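Local coordinates for early 35 kDa protein (Autographa californica nucleopolyhedrovirus, PDB 1P35) that inhibits caspases of the insect host cell, blocking the apoptosis that viral infection sets off, and also suppresses the host's antiviral RNA interference, at residues A[189-202]-A[275-289]. Residues are numbered along the deposited sequence; the frame is centred on the assembly and turned at random.
With EDO (1,2-ethanediol), chain F.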
loop_
_atom_site.group_PDB
_atom_site.type_symbol
_atom_site.label_atom_id
_atom_site.label_comp_id
_atom_site.label_asym_id
_atom_site.label_seq_id
_atom_site.Cartn_x
_atom_site.Cartn_y
_atom_site.Cartn_z
ATOM N N GLY A 189 -21.596 -11.968 -27.714
ATOM C CA GLY A 189 -21.217 -13.332 -27.303
ATOM C C GLY A 189 -19.745 -13.463 -26.887
ATOM O O GLY A 189 -19.268 -14.552 -26.637
ATOM N N LEU A 190 -19.013 -12.346 -26.859
ATOM C CA LEU A 190 -17.622 -12.331 -26.417
ATOM C C LEU A 190 -17.568 -11.511 -25.125
ATOM O O LEU A 190 -18.137 -10.405 -25.040
ATOM C CB LEU A 190 -16.730 -11.650 -27.434
ATOM C CG LEU A 190 -16.435 -12.356 -28.736
ATOM C CD1 LEU A 190 -15.465 -11.454 -29.516
ATOM C CD2 LEU A 190 -15.809 -13.752 -28.440
ATOM N N TYR A 191 -16.843 -12.026 -24.148
ATOM C CA TYR A 191 -16.794 -11.372 -22.830
ATOM C C TYR A 191 -15.382 -11.020 -22.453
ATOM O O TYR A 191 -14.438 -11.748 -22.803
ATOM C CB TYR A 191 -17.435 -12.327 -21.795
ATOM C CG TYR A 191 -18.854 -12.705 -22.177
ATOM C CD1 TYR A 191 -19.108 -13.720 -23.132
ATOM C CD2 TYR A 191 -19.943 -11.957 -21.694
ATOM C CE1 TYR A 191 -20.389 -13.972 -23.595
ATOM C CE2 TYR A 191 -21.240 -12.188 -22.149
ATOM C CZ TYR A 191 -21.462 -13.188 -23.101
ATOM O OH TYR A 191 -22.740 -13.347 -23.587
ATOM N N GLU A 192 -15.227 -9.875 -21.788
ATOM C CA GLU A 192 -13.889 -9.400 -21.371
ATOM C C GLU A 192 -13.768 -9.678 -19.908
ATOM O O GLU A 192 -14.715 -9.426 -19.173
ATOM C CB GLU A 192 -13.739 -7.878 -21.558
ATOM C CG GLU A 192 -13.771 -7.354 -22.982
ATOM C CD GLU A 192 -13.652 -5.836 -23.056
ATOM O OE1 GLU A 192 -12.529 -5.301 -22.943
ATOM O OE2 GLU A 192 -14.693 -5.174 -23.209
ATOM N N TYR A 193 -12.632 -10.220 -19.480
ATOM C CA TYR A 193 -12.417 -10.475 -18.054
ATOM C C TYR A 193 -11.238 -9.692 -17.484
ATOM O O TYR A 193 -10.291 -9.412 -18.170
ATOM C CB TYR A 193 -12.135 -11.920 -17.785
ATOM C CG TYR A 193 -13.258 -12.868 -18.016
ATOM C CD1 TYR A 193 -13.585 -13.314 -19.315
ATOM C CD2 TYR A 193 -13.938 -13.423 -16.919
ATOM C CE1 TYR A 193 -14.556 -14.309 -19.506
ATOM C CE2 TYR A 193 -14.893 -14.405 -17.092
ATOM C CZ TYR A 193 -15.205 -14.860 -18.368
ATOM O OH TYR A 193 -16.132 -15.883 -18.459
ATOM N N ASP A 194 -11.342 -9.308 -16.212
ATOM C CA ASP A 194 -10.276 -8.606 -15.517
ATOM C C ASP A 194 -10.581 -8.841 -14.045
ATOM O O ASP A 194 -11.237 -8.021 -13.378
ATOM C CB ASP A 194 -10.230 -7.098 -15.823
ATOM C CG ASP A 194 -9.028 -6.435 -15.151
ATOM O OD1 ASP A 194 -8.062 -7.194 -14.831
ATOM O OD2 ASP A 194 -9.027 -5.208 -14.952
ATOM N N VAL A 195 -10.076 -9.972 -13.552
ATOM C CA VAL A 195 -10.366 -10.404 -12.203
ATOM C C VAL A 195 -9.258 -11.352 -11.696
ATOM O O VAL A 195 -8.588 -12.030 -12.497
ATOM C CB VAL A 195 -11.762 -11.152 -12.238
ATOM C CG1 VAL A 195 -11.695 -12.416 -13.251
ATOM C CG2 VAL A 195 -12.176 -11.587 -10.880
ATOM N N VAL A 196 -9.029 -11.315 -10.381
ATOM C CA VAL A 196 -8.094 -12.196 -9.687
ATOM C C VAL A 196 -8.945 -12.746 -8.534
ATOM O O VAL A 196 -9.882 -12.072 -8.074
ATOM C CB VAL A 196 -6.806 -11.464 -9.126
ATOM C CG1 VAL A 196 -5.969 -10.893 -10.271
ATOM C CG2 VAL A 196 -7.184 -10.317 -8.224
ATOM N N ALA A 197 -8.661 -13.989 -8.138
ATOM C CA ALA A 197 -9.347 -14.654 -7.065
ATOM C C ALA A 197 -8.398 -15.566 -6.273
ATOM O O ALA A 197 -7.417 -16.149 -6.799
ATOM C CB ALA A 197 -10.523 -15.466 -7.583
ATOM N N TYR A 198 -8.690 -15.636 -4.985
ATOM C CA TYR A 198 -7.968 -16.450 -4.037
ATOM C C TYR A 198 -9.092 -17.290 -3.381
ATOM O O TYR A 198 -10.034 -16.707 -2.841
ATOM C CB TYR A 198 -7.267 -15.520 -2.992
ATOM C CG TYR A 198 -6.575 -16.261 -1.869
ATOM C CD1 TYR A 198 -7.326 -16.882 -0.862
ATOM C CD2 TYR A 198 -5.172 -16.361 -1.818
ATOM C CE1 TYR A 198 -6.720 -17.577 0.178
ATOM C CE2 TYR A 198 -4.531 -17.054 -0.781
ATOM C CZ TYR A 198 -5.317 -17.657 0.227
ATOM O OH TYR A 198 -4.731 -18.246 1.328
ATOM N N VAL A 199 -9.013 -18.631 -3.444
ATOM C CA VAL A 199 -10.083 -19.496 -2.866
ATOM C C VAL A 199 -9.409 -20.665 -2.169
ATOM O O VAL A 199 -8.646 -21.374 -2.806
ATOM C CB VAL A 199 -11.032 -20.094 -3.939
ATOM C CG1 VAL A 199 -12.212 -20.781 -3.241
ATOM C CG2 VAL A 199 -11.549 -18.996 -4.917
ATOM N N ASP A 200 -9.673 -20.861 -0.868
ATOM C CA ASP A 200 -9.018 -21.943 -0.127
ATOM C C ASP A 200 -9.954 -23.077 0.221
ATOM O O ASP A 200 -11.147 -22.986 -0.015
ATOM C CB ASP A 200 -8.313 -21.426 1.137
ATOM C CG ASP A 200 -9.269 -20.958 2.261
ATOM O OD1 ASP A 200 -10.378 -21.484 2.409
ATOM O OD2 ASP A 200 -8.845 -20.076 3.050
ATOM N N SER A 201 -9.376 -24.159 0.739
ATOM C CA SER A 201 -10.092 -25.366 1.116
ATOM C C SER A 201 -10.886 -25.919 -0.049
ATOM O O SER A 201 -12.046 -26.316 0.122
ATOM C CB SER A 201 -11.024 -25.113 2.304
ATOM O OG SER A 201 -10.364 -24.327 3.285
ATOM N N VAL A 202 -10.252 -25.948 -1.225
ATOM C CA VAL A 202 -10.909 -26.457 -2.433
ATOM C C VAL A 202 -10.166 -27.536 -3.158
ATOM O O VAL A 202 -8.970 -27.584 -3.136
ATOM C CB VAL A 202 -11.245 -25.322 -3.465
ATOM C CG1 VAL A 202 -12.419 -24.539 -2.931
ATOM C CG2 VAL A 202 -10.005 -24.362 -3.693
ATOM N N LYS A 275 -4.076 -26.395 -0.453
ATOM C CA LYS A 275 -5.480 -26.521 -0.901
ATOM C C LYS A 275 -6.008 -25.141 -1.330
ATOM O O LYS A 275 -7.204 -24.853 -1.220
ATOM C CB LYS A 275 -6.399 -27.063 0.210
ATOM C CG LYS A 275 -5.915 -28.322 0.871
ATOM C CD LYS A 275 -5.537 -29.385 -0.129
ATOM C CE LYS A 275 -4.831 -30.528 0.576
ATOM N NZ LYS A 275 -4.167 -31.455 -0.364
ATOM N N VAL A 276 -5.099 -24.298 -1.809
ATOM C CA VAL A 276 -5.447 -22.962 -2.242
ATOM C C VAL A 276 -5.358 -22.810 -3.760
ATOM O O VAL A 276 -4.402 -23.279 -4.419
ATOM C CB VAL A 276 -4.536 -21.881 -1.578
ATOM C CG1 VAL A 276 -5.004 -20.516 -1.999
ATOM C CG2 VAL A 276 -4.587 -22.007 -0.053
ATOM N N LEU A 277 -6.363 -22.121 -4.285
ATOM C CA LEU A 277 -6.490 -21.855 -5.694
ATOM C C LEU A 277 -6.248 -20.356 -5.985
ATOM O O LEU A 277 -6.845 -19.487 -5.337
ATOM C CB LEU A 277 -7.921 -22.198 -6.152
ATOM C CG LEU A 277 -8.026 -21.920 -7.665
ATOM C CD1 LEU A 277 -7.096 -22.893 -8.449
ATOM C CD2 LEU A 277 -9.450 -22.063 -8.119
ATOM N N TYR A 278 -5.392 -20.050 -6.945
ATOM C CA TYR A 278 -5.165 -18.661 -7.317
ATOM C C TYR A 278 -5.631 -18.540 -8.754
ATOM O O TYR A 278 -5.322 -19.412 -9.605
ATOM C CB TYR A 278 -3.695 -18.292 -7.258
ATOM C CG TYR A 278 -3.035 -18.546 -5.922
ATOM C CD1 TYR A 278 -2.571 -19.816 -5.596
ATOM C CD2 TYR A 278 -2.908 -17.516 -4.963
ATOM C CE1 TYR A 278 -2.000 -20.076 -4.359
ATOM C CE2 TYR A 278 -2.326 -17.750 -3.698
ATOM C CZ TYR A 278 -1.881 -19.024 -3.413
ATOM O OH TYR A 278 -1.321 -19.244 -2.199
ATOM N N VAL A 279 -6.389 -17.484 -9.038
ATOM C CA VAL A 279 -6.865 -17.312 -10.382
ATOM C C VAL A 279 -6.573 -15.898 -10.864
ATOM O O VAL A 279 -6.758 -14.924 -10.110
ATOM C CB VAL A 279 -8.374 -17.531 -10.489
ATOM C CG1 VAL A 279 -8.800 -17.519 -11.945
ATOM C CG2 VAL A 279 -8.789 -18.826 -9.816
ATOM N N LYS A 280 -6.120 -15.776 -12.116
ATOM C CA LYS A 280 -5.911 -14.465 -12.697
ATOM C C LYS A 280 -6.376 -14.460 -14.162
ATOM O O LYS A 280 -5.805 -15.167 -14.975
ATOM C CB LYS A 280 -4.435 -14.082 -12.663
ATOM C CG LYS A 280 -4.175 -12.756 -13.373
ATOM C CD LYS A 280 -2.647 -12.451 -13.390
ATOM C CE LYS A 280 -2.381 -10.959 -13.587
ATOM N NZ LYS A 280 -0.986 -10.566 -13.229
ATOM N N LEU A 281 -7.385 -13.638 -14.470
ATOM C CA LEU A 281 -7.952 -13.499 -15.776
ATOM C C LEU A 281 -7.927 -11.978 -16.028
ATOM O O LEU A 281 -8.966 -11.301 -16.061
ATOM C CB LEU A 281 -9.385 -14.041 -15.762
ATOM C CG LEU A 281 -9.520 -15.529 -15.405
ATOM C CD1 LEU A 281 -11.009 -15.802 -15.137
ATOM C CD2 LEU A 281 -8.961 -16.445 -16.555
ATOM N N HIS A 282 -6.722 -11.474 -16.261
ATOM C CA HIS A 282 -6.474 -10.051 -16.428
ATOM C C HIS A 282 -6.439 -9.547 -17.830
ATOM O O HIS A 282 -5.461 -9.767 -18.541
ATOM C CB HIS A 282 -5.166 -9.686 -15.727
ATOM C CG HIS A 282 -4.750 -8.255 -15.914
ATOM N ND1 HIS A 282 -5.566 -7.193 -15.585
ATOM C CD2 HIS A 282 -3.555 -7.718 -16.265
ATOM C CE1 HIS A 282 -4.893 -6.061 -15.730
ATOM N NE2 HIS A 282 -3.670 -6.352 -16.143
ATOM N N ASN A 283 -7.492 -8.813 -18.197
ATOM C CA ASN A 283 -7.592 -8.295 -19.537
ATOM C C ASN A 283 -7.612 -9.392 -20.627
ATOM O O ASN A 283 -7.003 -9.259 -21.683
ATOM C CB ASN A 283 -6.452 -7.313 -19.797
ATOM C CG ASN A 283 -6.674 -5.929 -19.130
ATOM O OD1 ASN A 283 -5.757 -5.076 -19.119
ATOM N ND2 ASN A 283 -7.875 -5.690 -18.612
ATOM N N VAL A 284 -8.316 -10.478 -20.381
ATOM C CA VAL A 284 -8.351 -11.529 -21.386
ATOM C C VAL A 284 -9.767 -11.554 -21.863
ATOM O O VAL A 284 -10.651 -11.062 -21.151
ATOM C CB VAL A 284 -7.973 -12.898 -20.794
ATOM C CG1 VAL A 284 -6.580 -12.828 -20.248
ATOM C CG2 VAL A 284 -8.972 -13.284 -19.637
ATOM N N THR A 285 -9.990 -12.075 -23.071
ATOM C CA THR A 285 -11.353 -12.166 -23.593
ATOM C C THR A 285 -11.682 -13.649 -23.870
ATOM O O THR A 285 -10.787 -14.465 -24.096
ATOM C CB THR A 285 -11.510 -11.388 -24.894
ATOM O OG1 THR A 285 -10.678 -12.003 -25.874
ATOM C CG2 THR A 285 -11.105 -9.894 -24.709
ATOM N N SER A 286 -12.959 -13.982 -23.861
ATOM C CA SER A 286 -13.389 -15.361 -24.085
ATOM C C SER A 286 -14.840 -15.409 -24.436
ATOM O O SER A 286 -15.574 -14.480 -24.157
ATOM C CB SER A 286 -13.196 -16.190 -22.819
ATOM O OG SER A 286 -13.733 -17.462 -22.941
ATOM N N ALA A 287 -15.230 -16.516 -25.056
ATOM C CA ALA A 287 -16.588 -16.793 -25.465
ATOM C C ALA A 287 -17.281 -17.552 -24.317
ATOM O O ALA A 287 -18.482 -17.613 -24.273
ATOM C CB ALA A 287 -16.586 -17.655 -26.743
ATOM N N LEU A 288 -16.502 -18.179 -23.435
ATOM C CA LEU A 288 -17.061 -18.877 -22.271
ATOM C C LEU A 288 -17.411 -17.780 -21.243
ATOM O O LEU A 288 -16.545 -17.003 -20.852
ATOM C CB LEU A 288 -16.008 -19.807 -21.588
ATOM C CG LEU A 288 -15.889 -21.303 -21.900
ATOM C CD1 LEU A 288 -14.745 -21.922 -21.090
ATOM C CD2 LEU A 288 -17.208 -22.014 -21.543
ATOM N N ASN A 289 -18.657 -17.740 -20.808
ATOM C CA ASN A 289 -19.107 -16.779 -19.802
ATOM C C ASN A 289 -19.691 -17.605 -18.687
ATOM O O ASN A 289 -20.893 -17.848 -18.662
ATOM C CB ASN A 289 -20.208 -15.871 -20.355
ATOM C CG ASN A 289 -20.741 -14.936 -19.288
ATOM O OD1 ASN A 289 -19.975 -14.423 -18.476
ATOM N ND2 ASN A 289 -22.035 -14.696 -19.294
HETATM C C1 EDO F . -13.367 -17.193 -28.468
HETATM O O1 EDO F . -12.499 -16.957 -29.606
HETATM C C2 EDO F . -12.729 -18.227 -27.580
HETATM O O2 EDO F . -13.298 -18.154 -26.283
#
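Tyr193 and Val284 form a hydrogen-bonded pair just beside the corner that segment 275-289 turns at Asn283, and they illustrate how an antiparallel pairing survives a break in register. The amide N of Tyr193 lies 2.7 Å from Val284 O. Beyond it, Asp194 and Val195 both face Leu281 in a classic beta bulge, while Asn283 and Val284 both face Tyr193 in a G1 bulge; regular pairing then runs on to Val199 and Leu277.

The face carrying Tyr191, Tyr193, Val195, Ala197 and Val199 is the tightly packed one. CG1 of Val195 lies alongside Leu281 CB at 3.8 Å. CE1 of the Tyr193 ring lies beside Ser286 CB, and the tyrosine hydroxyl donates to Leu288 O, 2.7 Å from OH and at the ring's edge. Next to it, Asn289 lies flat over the Tyr191 ring: CB sits 3.7 Å from the ring centroid, and the amide plane is only 9° from that of the ring. With CG anti to the Asn289 backbone N (chi1 176°), the amide extends across this face, and its OD1 accepts from His183 N.

The face carrying Glu192, Asp194, Val196 and Tyr198 is more polar, and it opens to solvent at its Glu192 and His282 end, where neighbouring Asn283 is exposed too. His282 ND1 donates almost straight (173°) to Asp194 OD1 at 2.6 Å, in its own ring plane but from above that of the carboxylate. Farther along, Val276 CG1 covers one face of the Tyr198 ring, 3.9 Å from its centroid, and the Tyr278 ring meets that of Tyr198 obliquely, their planes nearly perpendicular.

Helix 206-215 covers the apolar face, Phe209 touching Leu277 and Phe212 touching Leu281. Strand 191-199 lies between strand 10-21, which it joins in parallel, and antiparallel strand 276-282, which in turn pairs with strand 259-271.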